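Long-range contacts in RNA-binding protein RO60 (Deinococcus radiodurans, PDB 2NVO), which binds several small RNAs that accumulate during recovery from ultraviolet irradiation and contributes to the resistance of the bacterium to that radiation: residues R364-L369 against L455-F460; P446-A451 against L479-Q484. All coordinates share one frame; numbering follows the deposited sequence.

How the interactions relate
Following the chain through the VWFA-like domain, strand 364-369 comes first, then helix 445-452, the turn into strand 459-464, and helix 475-486. Interaction 1 closes a long loop, joining the first of these strands to the start of strand 459-464 across 85 intervening residues. Interaction 2 closes a shorter one of 27 residues, pairing the two helices that precede and follow strand 459-464. Their segments alternate along the chain, so the loops cross rather than nest. Interaction 1 joins two neighbouring parallel strands of the central sheet and interaction 2 forms part of the helical layer over it. They meet at Y482, whose hydroxyl is hydrogen-bonded to L455 and V457, while P446 packs against F460.

Interaction 1 of 2, residues R364-L369 against L455-F460; sequences RHLLAL and LDVDTF
L366 and F460 meet on one face of the sheet, where CG of L366, anti to the backbone N (chi1 -176°), carries CD2 obliquely to the F460 ring, 3.6 Å from CE1. CB of L366 lies 3.9 Å from CG1 of V457; the same CG1 methyl sits over the centre of the F460 ring. CD1 of L366 reaches more loosely to CD2 of L455. On the other face H365 and T459 run alongside each other in the same direction, and CB of T459 stands 3.8 Å from the H365 ring centroid in a CH-pi contact almost on the ring normal. Both residue pairs are parallel beta bridges, and N of L366 donates a hydrogen bond to O of T459 at 3.0 Å. Further out, the carbonyl O of R364 is gripped twice, by N of T459 at 3.0 Å and by N of D458 at 2.9 Å, the latter bond more bent (140°). D458 answers through OD2, met on its anti side by N of R364 at 2.9 Å. At the edge, the bend at chi3 (48°) turns the R364 guanidinium so that NE, with the acceptor in the group's plane, bonds to O of D456 at 3.2 Å from above that carbonyl's plane; NH2 forms a salt bridge with D405. The pairing joins two central parallel strands of the VWFA-like domain, with strand 405-411 flanking 364-369 on its other edge, helix 445-452 covering the face of L366 and F460, and helix 388-402 packing on L367 and L369.

Interaction 2 of 2, residues P446-A451 against L479-Q484; sequences PILWAA and LDQYAQ
Apolar contacts carry most of the packing between I447, A450 and A451 of one helix and L479 and Y482 of the other. The I447 side chain splits its two ends between two partners: CD1 reaches CD2 of L479 at 3.7 Å, the two side chains crossing obliquely, while CG2 rests 4.0 Å from CB of Y482, the two side chains meeting at about a right angle. With its CG anti to the backbone N (chi1 -175°), Y482 sends its ring across to the neighbouring helix. There CB of A450 lies at the ring edge, near its plane, 3.9 Å from CE1, and CB of A451 comes obliquely to CD1, also at 3.9 Å. With only methyl groups on A450 and A451, the ring comes close to the backbone, N of A451 lying 4.0 Å from CD1 of Y482. On the more solvent-exposed side, CD2 of L448 touches OE1 of the extended Q481 at 3.8 Å. No hydrogen bond joins the two segments directly; the polar end of Y482 is held instead by O of L455 and N of V457, in the turn that follows the first helix, and O of A451 accepts a bond from NZ of K485. Axes of the two segments pass 9.0 Å apart and diverge by 17°, the near-parallel packing of neighbouring helices on one face of the sheet in an alpha/beta fold such as the VWFA-like domain. Strand 459-464 lies between them in the chain, and its F460 packs against P446, I447 and A450, while W449 turns to strand 405-411 and L479 and Y482 touch P490.

Interaction 1 of 2, residues R364-L369 against L455-F460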
ATOM      1  N   ARG A 364       9.243   9.954  20.260  1.00  8.43           N
ATOM      2  CA  ARG A 364       8.272  10.496  21.184  1.00 12.86           C
ATOM      3  C   ARG A 364       7.305  11.359  20.391  1.00  9.88           C
ATOM      4  O   ARG A 364       7.703  12.313  19.746  1.00 10.86           O
ATOM      5  CB  ARG A 364       8.962  11.295  22.286  1.00 15.78           C
ATOM      6  CG  ARG A 364       9.993  10.442  23.046  1.00 18.15           C
ATOM      7  CD  ARG A 364      10.815  11.289  23.978  1.00 22.41           C
ATOM      8  NE  ARG A 364       9.951  12.153  24.766  1.00 27.40           N
ATOM      9  CZ  ARG A 364       9.288  11.777  25.857  1.00 29.81           C
ATOM     10  NH1 ARG A 364       9.391  10.532  26.328  1.00 30.50           N
ATOM     11  NH2 ARG A 364       8.524  12.664  26.485  1.00 33.42           N
ATOM     12  N   HIS A 365       6.035  10.991  20.435  1.00 11.85           N
ATOM     13  CA  HIS A 365       5.020  11.595  19.562  1.00  9.78           C
ATOM     14  C   HIS A 365       4.115  12.507  20.352  1.00  8.83           C
ATOM     15  O   HIS A 365       3.803  12.220  21.504  1.00  9.92           O
ATOM     16  CB  HIS A 365       4.152  10.487  18.922  1.00  9.01           C
ATOM     17  CG  HIS A 365       4.811   9.779  17.783  1.00  9.96           C
ATOM     18  ND1 HIS A 365       4.245   9.698  16.528  1.00 12.37           N
ATOM     19  CD2 HIS A 365       5.997   9.124  17.702  1.00 10.48           C
ATOM     20  CE1 HIS A 365       5.051   9.030  15.722  1.00 11.15           C
ATOM     21  NE2 HIS A 365       6.119   8.669  16.413  1.00 13.23           N
ATOM     22  N   LEU A 366       3.679  13.602  19.725  1.00  7.63           N
ATOM     23  CA  LEU A 366       2.576  14.392  20.236  1.00  5.65           C
ATOM     24  C   LEU A 366       1.546  14.409  19.101  1.00  5.80           C
ATOM     25  O   LEU A 366       1.842  14.888  18.010  1.00  5.12           O
ATOM     26  CB  LEU A 366       3.015  15.819  20.550  1.00  6.25           C
ATOM     27  CG  LEU A 366       1.990  16.748  21.189  1.00  9.37           C
ATOM     28  CD1 LEU A 366       1.520  16.211  22.497  1.00 13.20           C
ATOM     29  CD2 LEU A 366       2.544  18.183  21.390  1.00 10.44           C
ATOM     30  N   LEU A 367       0.368  13.867  19.370  1.00  5.12           N
ATOM     31  CA  LEU A 367      -0.683  13.743  18.345  1.00  6.62           C
ATOM     32  C   LEU A 367      -1.710  14.814  18.657  1.00  5.69           C
ATOM     33  O   LEU A 367      -2.210  14.882  19.769  1.00  8.75           O
ATOM     34  CB  LEU A 367      -1.329  12.350  18.381  1.00  5.99           C
ATOM     35  CG  LEU A 367      -0.869  11.241  17.425  1.00  6.65           C
ATOM     36  CD1 LEU A 367       0.628  11.010  17.519  1.00  5.12           C
ATOM     37  CD2 LEU A 367      -1.647   9.942  17.667  1.00  5.33           C
ATOM     38  N   ALA A 368      -1.966  15.690  17.697  1.00  5.12           N
ATOM     39  CA  ALA A 368      -2.929  16.765  17.882  1.00  5.24           C
ATOM     40  C   ALA A 368      -4.116  16.468  16.946  1.00  5.66           C
ATOM     41  O   ALA A 368      -3.967  16.479  15.732  1.00  5.12           O
ATOM     42  CB  ALA A 368      -2.282  18.072  17.539  1.00  5.12           C
ATOM     43  N   LEU A 369      -5.255  16.162  17.548  1.00  5.36           N
ATOM     44  CA  LEU A 369      -6.454  15.754  16.843  1.00  6.74           C
ATOM     45  C   LEU A 369      -7.425  16.916  16.691  1.00  5.75           C
ATOM     46  O   LEU A 369      -7.747  17.602  17.653  1.00  5.12           O
ATOM     47  CB  LEU A 369      -7.162  14.645  17.625  1.00  5.58           C
ATOM     48  CG  LEU A 369      -6.733  13.200  17.436  1.00  9.61           C
ATOM     49  CD1 LEU A 369      -5.228  13.084  17.218  1.00  5.12           C
ATOM     50  CD2 LEU A 369      -7.229  12.305  18.560  1.00  8.62           C
ATOM     51  N   LEU A 455       8.125  20.566  26.599  1.00 18.78           N
ATOM     52  CA  LEU A 455       7.927  19.138  26.384  1.00 20.73           C
ATOM     53  C   LEU A 455       8.858  18.645  25.280  1.00 18.10           C
ATOM     54  O   LEU A 455       8.925  19.236  24.201  1.00 15.51           O
ATOM     55  CB  LEU A 455       6.473  18.855  25.982  1.00 16.27           C
ATOM     56  CG  LEU A 455       6.076  17.391  25.826  1.00 18.16           C
ATOM     57  CD1 LEU A 455       6.114  16.676  27.183  1.00 19.00           C
ATOM     58  CD2 LEU A 455       4.689  17.260  25.155  1.00 14.33           C
ATOM     59  N   ASP A 456       9.585  17.571  25.551  1.00 17.12           N
ATOM     60  CA  ASP A 456      10.442  16.971  24.539  1.00 18.70           C
ATOM     61  C   ASP A 456       9.593  16.126  23.583  1.00 15.26           C
ATOM     62  O   ASP A 456       8.990  15.140  23.988  1.00 16.92           O
ATOM     63  CB  ASP A 456      11.530  16.109  25.184  1.00 24.04           C
ATOM     64  CG  ASP A 456      12.697  16.939  25.726  1.00 31.59           C
ATOM     65  OD1 ASP A 456      12.907  16.933  26.962  1.00 36.67           O
ATOM     66  OD2 ASP A 456      13.405  17.595  24.922  1.00 30.92           O
ATOM     67  N   VAL A 457       9.573  16.520  22.317  1.00 15.81           N
ATOM     68  CA  VAL A 457       8.804  15.829  21.276  1.00 12.26           C
ATOM     69  C   VAL A 457       9.680  15.618  20.054  1.00 10.16           C
ATOM     70  O   VAL A 457      10.328  16.550  19.594  1.00 10.60           O
ATOM     71  CB  VAL A 457       7.568  16.670  20.868  1.00 11.01           C
ATOM     72  CG1 VAL A 457       6.824  16.034  19.658  1.00  7.49           C
ATOM     73  CG2 VAL A 457       6.631  16.842  22.070  1.00 11.31           C
ATOM     74  N   ASP A 458       9.723  14.394  19.536  1.00  8.53           N
ATOM     75  CA  ASP A 458      10.432  14.119  18.298  1.00  9.11           C
ATOM     76  C   ASP A 458       9.522  14.301  17.072  1.00 10.10           C
ATOM     77  O   ASP A 458       9.938  14.854  16.049  1.00 10.22           O
ATOM     78  CB  ASP A 458      10.939  12.675  18.289  1.00 10.37           C
ATOM     79  CG  ASP A 458      11.920  12.396  19.402  1.00 11.82           C
ATOM     80  OD1 ASP A 458      12.836  13.218  19.567  1.00 11.56           O
ATOM     81  OD2 ASP A 458      11.755  11.371  20.094  1.00 11.35           O
ATOM     82  N   THR A 459       8.286  13.813  17.181  1.00  9.39           N
ATOM     83  CA  THR A 459       7.383  13.754  16.021  1.00  7.94           C
ATOM     84  C   THR A 459       6.026  14.351  16.360  1.00  5.52           C
ATOM     85  O   THR A 459       5.355  13.869  17.262  1.00  8.34           O
ATOM     86  CB  THR A 459       7.152  12.291  15.622  1.00  9.42           C
ATOM     87  OG1 THR A 459       8.414  11.598  15.589  1.00 12.71           O
ATOM     88  CG2 THR A 459       6.462  12.215  14.255  1.00  7.30           C
ATOM     89  N   PHE A 460       5.643  15.421  15.679  1.00  5.45           N
ATOM     90  CA  PHE A 460       4.311  16.001  15.864  1.00  6.39           C
ATOM     91  C   PHE A 460       3.424  15.435  14.755  1.00  5.12           C
ATOM     92  O   PHE A 460       3.865  15.375  13.613  1.00  6.01           O
ATOM     93  CB  PHE A 460       4.378  17.530  15.715  1.00  7.07           C
ATOM     94  CG  PHE A 460       5.068  18.229  16.874  1.00  7.49           C
ATOM     95  CD1 PHE A 460       4.347  18.676  17.963  1.00  7.43           C
ATOM     96  CD2 PHE A 460       6.438  18.428  16.855  1.00  8.34           C
ATOM     97  CE1 PHE A 460       4.988  19.322  19.017  1.00  8.33           C
ATOM     98  CE2 PHE A 460       7.088  19.092  17.900  1.00  9.11           C
ATOM     99  CZ  PHE A 460       6.371  19.521  18.975  1.00  8.19           C
TER

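Interaction 2 of 2, residues P446-A451 against L479-Q484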
ATOM      1  N   PRO A 446       0.398  22.946  18.082  1.00  8.64           N
ATOM      2  CA  PRO A 446       0.954  21.883  18.931  1.00  7.79           C
ATOM      3  C   PRO A 446       2.442  22.114  19.174  1.00  8.27           C
ATOM      4  O   PRO A 446       2.934  21.804  20.263  1.00  7.33           O
ATOM      5  CB  PRO A 446       0.782  20.607  18.084  1.00  7.19           C
ATOM      6  CG  PRO A 446      -0.346  20.927  17.116  1.00  5.85           C
ATOM      7  CD  PRO A 446      -0.166  22.423  16.818  1.00  7.42           C
ATOM      8  N   ILE A 447       3.130  22.637  18.164  1.00  7.70           N
ATOM      9  CA  ILE A 447       4.565  22.864  18.248  1.00  9.28           C
ATOM     10  C   ILE A 447       4.884  24.061  19.133  1.00 12.71           C
ATOM     11  O   ILE A 447       5.832  24.030  19.920  1.00 12.68           O
ATOM     12  CB  ILE A 447       5.173  23.061  16.863  1.00  9.10           C
ATOM     13  CG1 ILE A 447       4.794  21.891  15.957  1.00  9.08           C
ATOM     14  CG2 ILE A 447       6.704  23.204  16.950  1.00 10.69           C
ATOM     15  CD1 ILE A 447       4.946  22.198  14.507  1.00 11.23           C
ATOM     16  N   LEU A 448       4.106  25.126  18.982  1.00 13.95           N
ATOM     17  CA  LEU A 448       4.228  26.275  19.864  1.00 13.43           C
ATOM     18  C   LEU A 448       3.936  25.840  21.309  1.00 14.77           C
ATOM     19  O   LEU A 448       4.669  26.191  22.238  1.00 15.89           O
ATOM     20  CB  LEU A 448       3.273  27.384  19.426  1.00 11.51           C
ATOM     21  CG  LEU A 448       3.430  27.997  18.034  1.00 11.48           C
ATOM     22  CD1 LEU A 448       2.250  28.906  17.748  1.00 10.11           C
ATOM     23  CD2 LEU A 448       4.750  28.789  17.881  1.00 16.80           C
ATOM     24  N   TRP A 449       2.872  25.063  21.497  1.00 12.14           N
ATOM     25  CA  TRP A 449       2.477  24.623  22.824  1.00 11.75           C
ATOM     26  C   TRP A 449       3.570  23.802  23.499  1.00 13.10           C
ATOM     27  O   TRP A 449       3.883  24.029  24.662  1.00 13.44           O
ATOM     28  CB  TRP A 449       1.189  23.809  22.770  1.00 11.46           C
ATOM     29  CG  TRP A 449       0.735  23.286  24.114  1.00 11.81           C
ATOM     30  CD1 TRP A 449      -0.016  23.954  25.044  1.00 12.70           C
ATOM     31  CD2 TRP A 449       0.962  21.975  24.650  1.00 12.11           C
ATOM     32  NE1 TRP A 449      -0.255  23.149  26.129  1.00 14.52           N
ATOM     33  CE2 TRP A 449       0.339  21.933  25.922  1.00 12.45           C
ATOM     34  CE3 TRP A 449       1.655  20.840  24.193  1.00 11.91           C
ATOM     35  CZ2 TRP A 449       0.386  20.806  26.742  1.00 13.13           C
ATOM     36  CZ3 TRP A 449       1.695  19.710  25.010  1.00 11.14           C
ATOM     37  CH2 TRP A 449       1.056  19.698  26.270  1.00 13.69           C
ATOM     38  N   ALA A 450       4.135  22.842  22.775  1.00 11.93           N
ATOM     39  CA  ALA A 450       5.150  21.963  23.352  1.00 12.72           C
ATOM     40  C   ALA A 450       6.382  22.761  23.798  1.00 16.19           C
ATOM     41  O   ALA A 450       6.978  22.462  24.836  1.00 18.00           O
ATOM     42  CB  ALA A 450       5.558  20.867  22.370  1.00 10.57           C
ATOM     43  N   ALA A 451       6.766  23.759  23.012  1.00 13.07           N
ATOM     44  CA  ALA A 451       7.935  24.583  23.362  1.00 17.53           C
ATOM     45  C   ALA A 451       7.656  25.400  24.618  1.00 20.27           C
ATOM     46  O   ALA A 451       8.491  25.472  25.524  1.00 22.22           O
ATOM     47  CB  ALA A 451       8.319  25.488  22.215  1.00 14.52           C
ATOM     48  N   LEU A 479       8.491  25.325  14.133  1.00 14.39           N
ATOM     49  CA  LEU A 479       9.501  24.284  14.252  1.00 13.93           C
ATOM     50  C   LEU A 479      10.898  24.854  14.536  1.00 18.65           C
ATOM     51  O   LEU A 479      11.665  24.267  15.310  1.00 17.33           O
ATOM     52  CB  LEU A 479       9.537  23.418  12.998  1.00 17.07           C
ATOM     53  CG  LEU A 479       8.346  22.459  12.829  1.00 12.19           C
ATOM     54  CD1 LEU A 479       8.282  21.952  11.396  1.00 13.97           C
ATOM     55  CD2 LEU A 479       8.477  21.302  13.816  1.00 11.73           C
ATOM     56  N   ASP A 480      11.220  25.967  13.885  1.00 16.04           N
ATOM     57  CA  ASP A 480      12.464  26.691  14.151  1.00 19.90           C
ATOM     58  C   ASP A 480      12.555  27.130  15.606  1.00 18.64           C
ATOM     59  O   ASP A 480      13.568  26.905  16.258  1.00 20.01           O
ATOM     60  CB  ASP A 480      12.577  27.915  13.244  1.00 19.79           C
ATOM     61  CG  ASP A 480      12.704  27.545  11.777  1.00 21.68           C
ATOM     62  OD1 ASP A 480      13.128  26.406  11.486  1.00 26.40           O
ATOM     63  OD2 ASP A 480      12.387  28.386  10.918  1.00 23.65           O
ATOM     64  N   GLN A 481      11.493  27.762  16.098  1.00 17.11           N
ATOM     65  CA  GLN A 481      11.425  28.206  17.484  1.00 20.80           C
ATOM     66  C   GLN A 481      11.585  27.068  18.484  1.00 21.49           C
ATOM     67  O   GLN A 481      12.234  27.239  19.517  1.00 20.89           O
ATOM     68  CB  GLN A 481      10.146  29.006  17.747  1.00 18.02           C
ATOM     69  CG  GLN A 481      10.151  30.371  17.084  1.00 18.43           C
ATOM     70  CD  GLN A 481       8.856  31.139  17.287  1.00 19.12           C
ATOM     71  OE1 GLN A 481       7.983  30.727  18.051  1.00 24.45           O
ATOM     72  NE2 GLN A 481       8.728  32.264  16.598  1.00 23.96           N
ATOM     73  N   TYR A 482      11.024  25.902  18.174  1.00 15.60           N
ATOM     74  CA  TYR A 482      11.165  24.742  19.053  1.00 14.62           C
ATOM     75  C   TYR A 482      12.628  24.315  19.116  1.00 17.73           C
ATOM     76  O   TYR A 482      13.178  24.109  20.193  1.00 19.76           O
ATOM     77  CB  TYR A 482      10.307  23.563  18.565  1.00 12.65           C
ATOM     78  CG  TYR A 482      10.321  22.376  19.507  1.00 15.25           C
ATOM     79  CD1 TYR A 482       9.299  22.169  20.424  1.00 11.18           C
ATOM     80  CD2 TYR A 482      11.363  21.471  19.480  1.00 13.67           C
ATOM     81  CE1 TYR A 482       9.330  21.064  21.297  1.00 15.73           C
ATOM     82  CE2 TYR A 482      11.401  20.385  20.325  1.00 15.53           C
ATOM     83  CZ  TYR A 482      10.392  20.186  21.232  1.00 13.42           C
ATOM     84  OH  TYR A 482      10.478  19.094  22.065  1.00 15.02           O
ATOM     85  N   ALA A 483      13.244  24.171  17.948  1.00 19.03           N
ATOM     86  CA  ALA A 483      14.646  23.788  17.868  1.00 19.05           C
ATOM     87  C   ALA A 483      15.488  24.782  18.650  1.00 20.84           C
ATOM     88  O   ALA A 483      16.359  24.388  19.409  1.00 22.03           O
ATOM     89  CB  ALA A 483      15.095  23.747  16.421  1.00 20.94           C
ATOM     90  N   GLN A 484      15.209  26.073  18.474  1.00 19.49           N
ATOM     91  CA  GLN A 484      15.964  27.116  19.167  1.00 24.63           C
ATOM     92  C   GLN A 484      15.846  27.071  20.685  1.00 27.45           C
ATOM     93  O   GLN A 484      16.800  27.396  21.392  1.00 28.62           O
ATOM     94  CB  GLN A 484      15.577  28.506  18.655  1.00 26.66           C
ATOM     95  CG  GLN A 484      16.401  28.948  17.453  1.00 34.72           C
ATOM     96  CD  GLN A 484      15.637  29.843  16.489  1.00 36.10           C
ATOM     97  OE1 GLN A 484      14.624  30.460  16.849  1.00 40.31           O
ATOM     98  NE2 GLN A 484      16.114  29.909  15.248  1.00 37.19           N
TER